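Local coordinates for protein succinate dehydrogenase subunit A (Mycolicibacterium smegmatis, PDB 7D6V) that probably oxidises succinate to fumarate as the FAD-carrying subunit of a mycobacterial succinate dehydrogenase, passing the electrons on toward quinone, at residues T386-P398 with A410-R423. Residues are numbered along the deposited sequence; the frame is centred on the assembly and turned at random.
Sequences TCHYVMGGIEVDP and AAGECSGGMHGSNR. With FAD (flavin-adenine dinucleotide), chain D.
Tyr389 lies between Arg423 and Glu413, a worked example of how a flavoprotein builds a cofactor pocket from side chains that pack on one another. Across one face of the phenol runs the arginine chain: Arg423 CD sits 3.6 Å from the Tyr389 ring centroid, a CH-pi contact, and CZ beyond it makes a cation-pi contact at 4.9 Å. A bend at chi3 (-67°) then turns the guanidinium to the flavin, where Arg423 NH2 lies 2.9 Å from FAD O2, which meets the edge of the guanidinium; NH2 is hydrogen-bonded to Ser428 OG. The Glu413 carboxylate stacks on the same ring, the two planes only 15° apart. Its oxygens divide their work, OE2 accepting a weak bond from Val390 N and OE1 a weak one from FAD O3', while Glu413 N binds FAD O2P. The phenol also turns an edge to the face of His419, planes at 90°.

Beyond Met391, whose CG packs on His419 CB, the backbones meet at Gly393 and Gly416, CA atoms 4.0 Å apart, an approach that side chains would obstruct. Here a short parallel bridge forms: Ile394 N donates to Cys414 O at 2.8 Å, and Gly416 N reaches Ile394 O at 3.1 Å from above the carbonyl plane.

The Val396 methyls still rest on Ser415 OG and Ala410; the contact then gives out toward solvent at the exposed Asp397. Helix 84-102 touches this end through Met86, whereas strand 246-253 pairs antiparallel with residues 386-389, where His388 and Tyr389 form a classic beta bulge opposite Gln247, and helix 427-448 packs against Tyr389 and His419.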
loop_
_atom_site.group_PDB
_atom_site.type_symbol
_atom_site.label_atom_id
_atom_site.label_comp_id
_atom_site.label_asym_id
_atom_site.label_seq_id
_atom_site.Cartn_x
_atom_site.Cartn_y
_atom_site.Cartn_z
ATOM N N THR A 386 -0.025 19.563 -13.342
ATOM C CA THR A 386 0.311 18.145 -13.355
ATOM C C THR A 386 -0.756 17.353 -14.098
ATOM O O THR A 386 -1.953 17.568 -13.893
ATOM C CB THR A 386 0.492 17.612 -11.923
ATOM O OG1 THR A 386 0.898 16.239 -11.958
ATOM C CG2 THR A 386 -0.781 17.752 -11.105
ATOM N N CYS A 387 -0.319 16.454 -14.978
ATOM C CA CYS A 387 -1.227 15.573 -15.702
ATOM C C CYS A 387 -1.713 14.456 -14.786
ATOM O O CYS A 387 -0.906 13.795 -14.127
ATOM C CB CYS A 387 -0.524 14.990 -16.927
ATOM S SG CYS A 387 -1.519 13.869 -17.925
ATOM N N HIS A 388 -3.028 14.245 -14.737
ATOM C CA HIS A 388 -3.611 13.275 -13.821
ATOM C C HIS A 388 -4.349 12.148 -14.526
ATOM O O HIS A 388 -4.070 10.973 -14.265
ATOM C CB HIS A 388 -4.562 13.993 -12.852
ATOM C CG HIS A 388 -5.090 13.117 -11.762
ATOM N ND1 HIS A 388 -4.269 12.426 -10.899
ATOM C CD2 HIS A 388 -6.358 12.819 -11.394
ATOM C CE1 HIS A 388 -5.007 11.740 -10.047
ATOM N NE2 HIS A 388 -6.278 11.961 -10.326
ATOM N N TYR A 389 -5.284 12.470 -15.416
ATOM C CA TYR A 389 -6.191 11.487 -15.982
ATOM C C TYR A 389 -6.455 11.833 -17.438
ATOM O O TYR A 389 -6.426 13.001 -17.825
ATOM C CB TYR A 389 -7.511 11.449 -15.197
ATOM C CG TYR A 389 -8.457 10.329 -15.565
ATOM C CD1 TYR A 389 -9.442 10.511 -16.524
ATOM C CD2 TYR A 389 -8.384 9.102 -14.929
ATOM C CE1 TYR A 389 -10.313 9.497 -16.850
ATOM C CE2 TYR A 389 -9.248 8.083 -15.252
ATOM C CZ TYR A 389 -10.210 8.284 -16.213
ATOM O OH TYR A 389 -11.075 7.267 -16.534
ATOM N N VAL A 390 -6.711 10.809 -18.245
ATOM C CA VAL A 390 -7.083 10.991 -19.642
ATOM C C VAL A 390 -8.506 10.476 -19.821
ATOM O O VAL A 390 -8.800 9.313 -19.523
ATOM C CB VAL A 390 -6.093 10.303 -20.601
ATOM C CG1 VAL A 390 -5.967 8.810 -20.318
ATOM C CG2 VAL A 390 -6.498 10.546 -22.043
ATOM N N MET A 391 -9.396 11.357 -20.273
ATOM C CA MET A 391 -10.791 10.997 -20.490
ATOM C C MET A 391 -11.024 10.337 -21.838
ATOM O O MET A 391 -12.106 9.786 -22.060
ATOM C CB MET A 391 -11.674 12.238 -20.359
ATOM C CG MET A 391 -11.918 12.669 -18.926
ATOM S SD MET A 391 -10.511 13.553 -18.234
ATOM C CE MET A 391 -10.924 15.239 -18.639
ATOM N N GLY A 392 -10.045 10.380 -22.738
ATOM C CA GLY A 392 -10.151 9.702 -24.010
ATOM C C GLY A 392 -9.683 8.264 -23.935
ATOM O O GLY A 392 -9.216 7.777 -22.907
ATOM N N GLY A 393 -9.818 7.573 -25.057
ATOM C CA GLY A 393 -9.402 6.188 -25.116
ATOM C C GLY A 393 -10.055 5.481 -26.288
ATOM O O GLY A 393 -10.518 6.114 -27.231
ATOM N N ILE A 394 -10.081 4.154 -26.191
ATOM C CA ILE A 394 -10.609 3.327 -27.268
ATOM C C ILE A 394 -12.121 3.488 -27.338
ATOM O O ILE A 394 -12.824 3.365 -26.327
ATOM C CB ILE A 394 -10.208 1.861 -27.058
ATOM C CG1 ILE A 394 -8.690 1.745 -26.943
ATOM C CG2 ILE A 394 -10.704 1.004 -28.201
ATOM C CD1 ILE A 394 -8.235 0.740 -25.932
ATOM N N GLU A 395 -12.626 3.771 -28.534
ATOM C CA GLU A 395 -14.059 3.936 -28.744
ATOM C C GLU A 395 -14.752 2.589 -28.579
ATOM O O GLU A 395 -14.501 1.655 -29.345
ATOM C CB GLU A 395 -14.316 4.524 -30.127
ATOM C CG GLU A 395 -15.740 4.965 -30.354
ATOM C CD GLU A 395 -15.980 5.420 -31.774
ATOM O OE1 GLU A 395 -15.397 4.817 -32.697
ATOM O OE2 GLU A 395 -16.747 6.384 -31.970
ATOM N N VAL A 396 -15.626 2.488 -27.582
ATOM C CA VAL A 396 -16.252 1.227 -27.219
ATOM C C VAL A 396 -17.714 1.253 -27.638
ATOM O O VAL A 396 -18.325 2.309 -27.820
ATOM C CB VAL A 396 -16.146 0.943 -25.705
ATOM C CG1 VAL A 396 -14.709 0.868 -25.266
ATOM C CG2 VAL A 396 -16.878 2.006 -24.915
ATOM N N ASP A 397 -18.272 0.065 -27.802
ATOM C CA ASP A 397 -19.714 -0.090 -27.727
ATOM C C ASP A 397 -20.134 0.082 -26.273
ATOM O O ASP A 397 -19.486 -0.475 -25.385
ATOM C CB ASP A 397 -20.134 -1.458 -28.251
ATOM C CG ASP A 397 -21.628 -1.571 -28.453
ATOM O OD1 ASP A 397 -22.326 -1.986 -27.506
ATOM O OD2 ASP A 397 -22.107 -1.243 -29.556
ATOM N N PRO A 398 -21.158 0.884 -25.979
ATOM C CA PRO A 398 -21.512 1.094 -24.562
ATOM C C PRO A 398 -21.930 -0.177 -23.837
ATOM O O PRO A 398 -21.487 -0.411 -22.705
ATOM C CB PRO A 398 -22.649 2.125 -24.634
ATOM C CG PRO A 398 -23.051 2.201 -26.068
ATOM C CD PRO A 398 -21.876 1.799 -26.876
ATOM N N ALA A 410 -12.331 -3.394 -24.391
ATOM C CA ALA A 410 -11.577 -2.433 -23.598
ATOM C C ALA A 410 -12.436 -1.896 -22.464
ATOM O O ALA A 410 -13.654 -1.773 -22.594
ATOM C CB ALA A 410 -11.064 -1.275 -24.459
ATOM N N ALA A 411 -11.779 -1.566 -21.354
ATOM C CA ALA A 411 -12.453 -1.037 -20.178
ATOM C C ALA A 411 -11.448 -0.261 -19.340
ATOM O O ALA A 411 -10.240 -0.484 -19.427
ATOM C CB ALA A 411 -13.098 -2.152 -19.351
ATOM N N GLY A 412 -11.963 0.660 -18.532
ATOM C CA GLY A 412 -11.121 1.414 -17.625
ATOM C C GLY A 412 -10.652 2.746 -18.171
ATOM O O GLY A 412 -11.367 3.393 -18.941
ATOM N N GLU A 413 -9.447 3.167 -17.779
ATOM C CA GLU A 413 -8.926 4.449 -18.242
ATOM C C GLU A 413 -8.561 4.415 -19.719
ATOM O O GLU A 413 -8.672 5.437 -20.404
ATOM C CB GLU A 413 -7.714 4.864 -17.411
ATOM C CG GLU A 413 -7.309 6.311 -17.622
ATOM C CD GLU A 413 -6.307 6.795 -16.601
ATOM O OE1 GLU A 413 -6.069 6.076 -15.612
ATOM O OE2 GLU A 413 -5.759 7.899 -16.785
ATOM N N CYS A 414 -8.123 3.263 -20.228
ATOM C CA CYS A 414 -7.823 3.150 -21.650
ATOM C C CYS A 414 -9.071 3.241 -22.514
ATOM O O CYS A 414 -8.950 3.431 -23.727
ATOM C CB CYS A 414 -7.087 1.840 -21.934
ATOM S SG CYS A 414 -8.121 0.367 -21.881
ATOM N N SER A 415 -10.252 3.096 -21.924
ATOM C CA SER A 415 -11.506 3.257 -22.634
ATOM C C SER A 415 -11.880 4.733 -22.733
ATOM O O SER A 415 -11.428 5.572 -21.951
ATOM C CB SER A 415 -12.615 2.478 -21.931
ATOM O OG SER A 415 -13.795 2.454 -22.708
ATOM N N GLY A 416 -12.718 5.044 -23.712
ATOM C CA GLY A 416 -13.174 6.403 -23.916
ATOM C C GLY A 416 -14.676 6.462 -24.094
ATOM O O GLY A 416 -15.298 5.546 -24.631
ATOM N N GLY A 417 -15.257 7.562 -23.623
ATOM C CA GLY A 417 -16.668 7.809 -23.847
ATOM C C GLY A 417 -17.486 8.137 -22.616
ATOM O O GLY A 417 -18.383 8.981 -22.681
ATOM N N MET A 418 -17.194 7.486 -21.488
ATOM C CA MET A 418 -17.973 7.733 -20.278
ATOM C C MET A 418 -17.867 9.179 -19.818
ATOM O O MET A 418 -18.875 9.886 -19.719
ATOM C CB MET A 418 -17.532 6.802 -19.156
ATOM C CG MET A 418 -18.380 7.028 -17.941
ATOM S SD MET A 418 -18.093 5.987 -16.523
ATOM C CE MET A 418 -19.250 6.784 -15.428
ATOM N N HIS A 419 -16.659 9.630 -19.508
ATOM C CA HIS A 419 -16.429 11.010 -19.113
ATOM C C HIS A 419 -16.143 11.817 -20.371
ATOM O O HIS A 419 -15.132 11.587 -21.043
ATOM C CB HIS A 419 -15.267 11.095 -18.126
ATOM C CG HIS A 419 -15.189 9.933 -17.185
ATOM N ND1 HIS A 419 -14.392 8.836 -17.424
ATOM C CD2 HIS A 419 -15.800 9.701 -15.998
ATOM C CE1 HIS A 419 -14.519 7.975 -16.431
ATOM N NE2 HIS A 419 -15.365 8.478 -15.552
ATOM N N GLY A 420 -17.037 12.739 -20.704
ATOM C CA GLY A 420 -16.896 13.461 -21.951
ATOM C C GLY A 420 -15.744 14.440 -21.947
ATOM O O GLY A 420 -14.743 14.243 -22.641
ATOM N N SER A 421 -15.872 15.495 -21.151
ATOM C CA SER A 421 -14.848 16.517 -21.046
ATOM C C SER A 421 -14.188 16.568 -19.683
ATOM O O SER A 421 -13.168 17.247 -19.536
ATOM C CB SER A 421 -15.441 17.897 -21.354
ATOM O OG SER A 421 -15.821 17.974 -22.708
ATOM N N ASN A 422 -14.741 15.881 -18.690
ATOM C CA ASN A 422 -14.280 15.983 -17.317
ATOM C C ASN A 422 -14.898 14.846 -16.524
ATOM O O ASN A 422 -16.055 14.490 -16.742
ATOM C CB ASN A 422 -14.661 17.336 -16.703
ATOM C CG ASN A 422 -13.970 17.590 -15.385
ATOM O OD1 ASN A 422 -12.751 17.470 -15.275
ATOM N ND2 ASN A 422 -14.746 17.949 -14.373
ATOM N N ARG A 423 -14.115 14.278 -15.621
ATOM C CA ARG A 423 -14.550 13.191 -14.762
ATOM C C ARG A 423 -14.925 13.696 -13.374
ATOM O O ARG A 423 -14.315 14.625 -12.839
ATOM C CB ARG A 423 -13.451 12.137 -14.648
ATOM C CG ARG A 423 -12.223 12.679 -13.964
ATOM C CD ARG A 423 -11.118 11.675 -13.863
ATOM N NE ARG A 423 -11.496 10.589 -12.981
ATOM C CZ ARG A 423 -11.354 10.644 -11.663
ATOM N NH1 ARG A 423 -10.834 11.722 -11.095
ATOM N NH2 ARG A 423 -11.727 9.622 -10.918
HETATM P PA FAD D . -4.638 0.280 -13.814
HETATM O O1A FAD D . -5.089 -0.636 -12.738
HETATM O O2A FAD D . -4.082 1.603 -13.455
HETATM O O5B FAD D . -3.494 -0.483 -14.625
HETATM C C5B FAD D . -3.708 -1.140 -15.860
HETATM C C4B FAD D . -2.958 -2.462 -15.878
HETATM O O4B FAD D . -2.542 -2.777 -17.202
HETATM C C3B FAD D . -1.697 -2.471 -15.048
HETATM O O3B FAD D . -1.671 -3.702 -14.340
HETATM C C2B FAD D . -0.578 -2.484 -16.056
HETATM O O2B FAD D . 0.585 -3.147 -15.580
HETATM C C1B FAD D . -1.202 -3.242 -17.190
HETATM N N9A FAD D . -0.533 -2.940 -18.466
HETATM C C8A FAD D . -0.388 -1.739 -19.023
HETATM N N7A FAD D . 0.270 -1.832 -20.192
HETATM C C5A FAD D . 0.559 -3.122 -20.391
HETATM C C6A FAD D . 1.240 -3.919 -21.422
HETATM N N6A FAD D . 1.764 -3.346 -22.516
HETATM N N1A FAD D . 1.321 -5.242 -21.237
HETATM C C2A FAD D . 0.804 -5.844 -20.163
HETATM N N3A FAD D . 0.177 -5.184 -19.193
HETATM C C4A FAD D . 0.025 -3.848 -19.249
HETATM N N1 FAD D . -9.964 7.783 -9.391
HETATM C C2 FAD D . -10.966 7.938 -8.503
HETATM O O2 FAD D . -12.118 7.678 -8.863
HETATM N N3 FAD D . -10.778 8.361 -7.253
HETATM C C4 FAD D . -9.573 8.667 -6.791
HETATM O O4 FAD D . -9.423 9.057 -5.626
HETATM C C4X FAD D . -8.416 8.531 -7.690
HETATM N N5 FAD D . -7.170 8.822 -7.286
HETATM C C5X FAD D . -6.136 8.682 -8.130
HETATM C C6 FAD D . -4.856 8.983 -7.696
HETATM C C7 FAD D . -3.786 8.847 -8.558
HETATM C C7M FAD D . -2.395 9.172 -8.101
HETATM C C8 FAD D . -4.009 8.378 -9.941
HETATM C C8M FAD D . -2.847 8.229 -10.878
HETATM C C9 FAD D . -5.283 8.072 -10.380
HETATM C C9A FAD D . -6.352 8.210 -9.520
HETATM N N10 FAD D . -7.642 7.904 -9.961
HETATM C C10 FAD D . -8.694 8.056 -9.055
HETATM C "C1'" FAD D . -7.881 7.425 -11.318
HETATM C "C2'" FAD D . -8.124 5.921 -11.287
HETATM O "O2'" FAD D . -7.300 5.311 -10.297
HETATM C "C3'" FAD D . -7.790 5.252 -12.608
HETATM O "O3'" FAD D . -8.690 5.731 -13.598
HETATM C "C4'" FAD D . -7.944 3.744 -12.499
HETATM O "O4'" FAD D . -7.046 3.240 -11.521
HETATM C "C5'" FAD D . -7.657 3.036 -13.809
HETATM O "O5'" FAD D . -7.625 1.643 -13.540
HETATM P P FAD D . -7.382 0.547 -14.672
HETATM O O1P FAD D . -7.801 -0.763 -14.107
HETATM O O2P FAD D . -7.997 1.003 -15.946
HETATM O O3P FAD D . -5.789 0.540 -14.899
#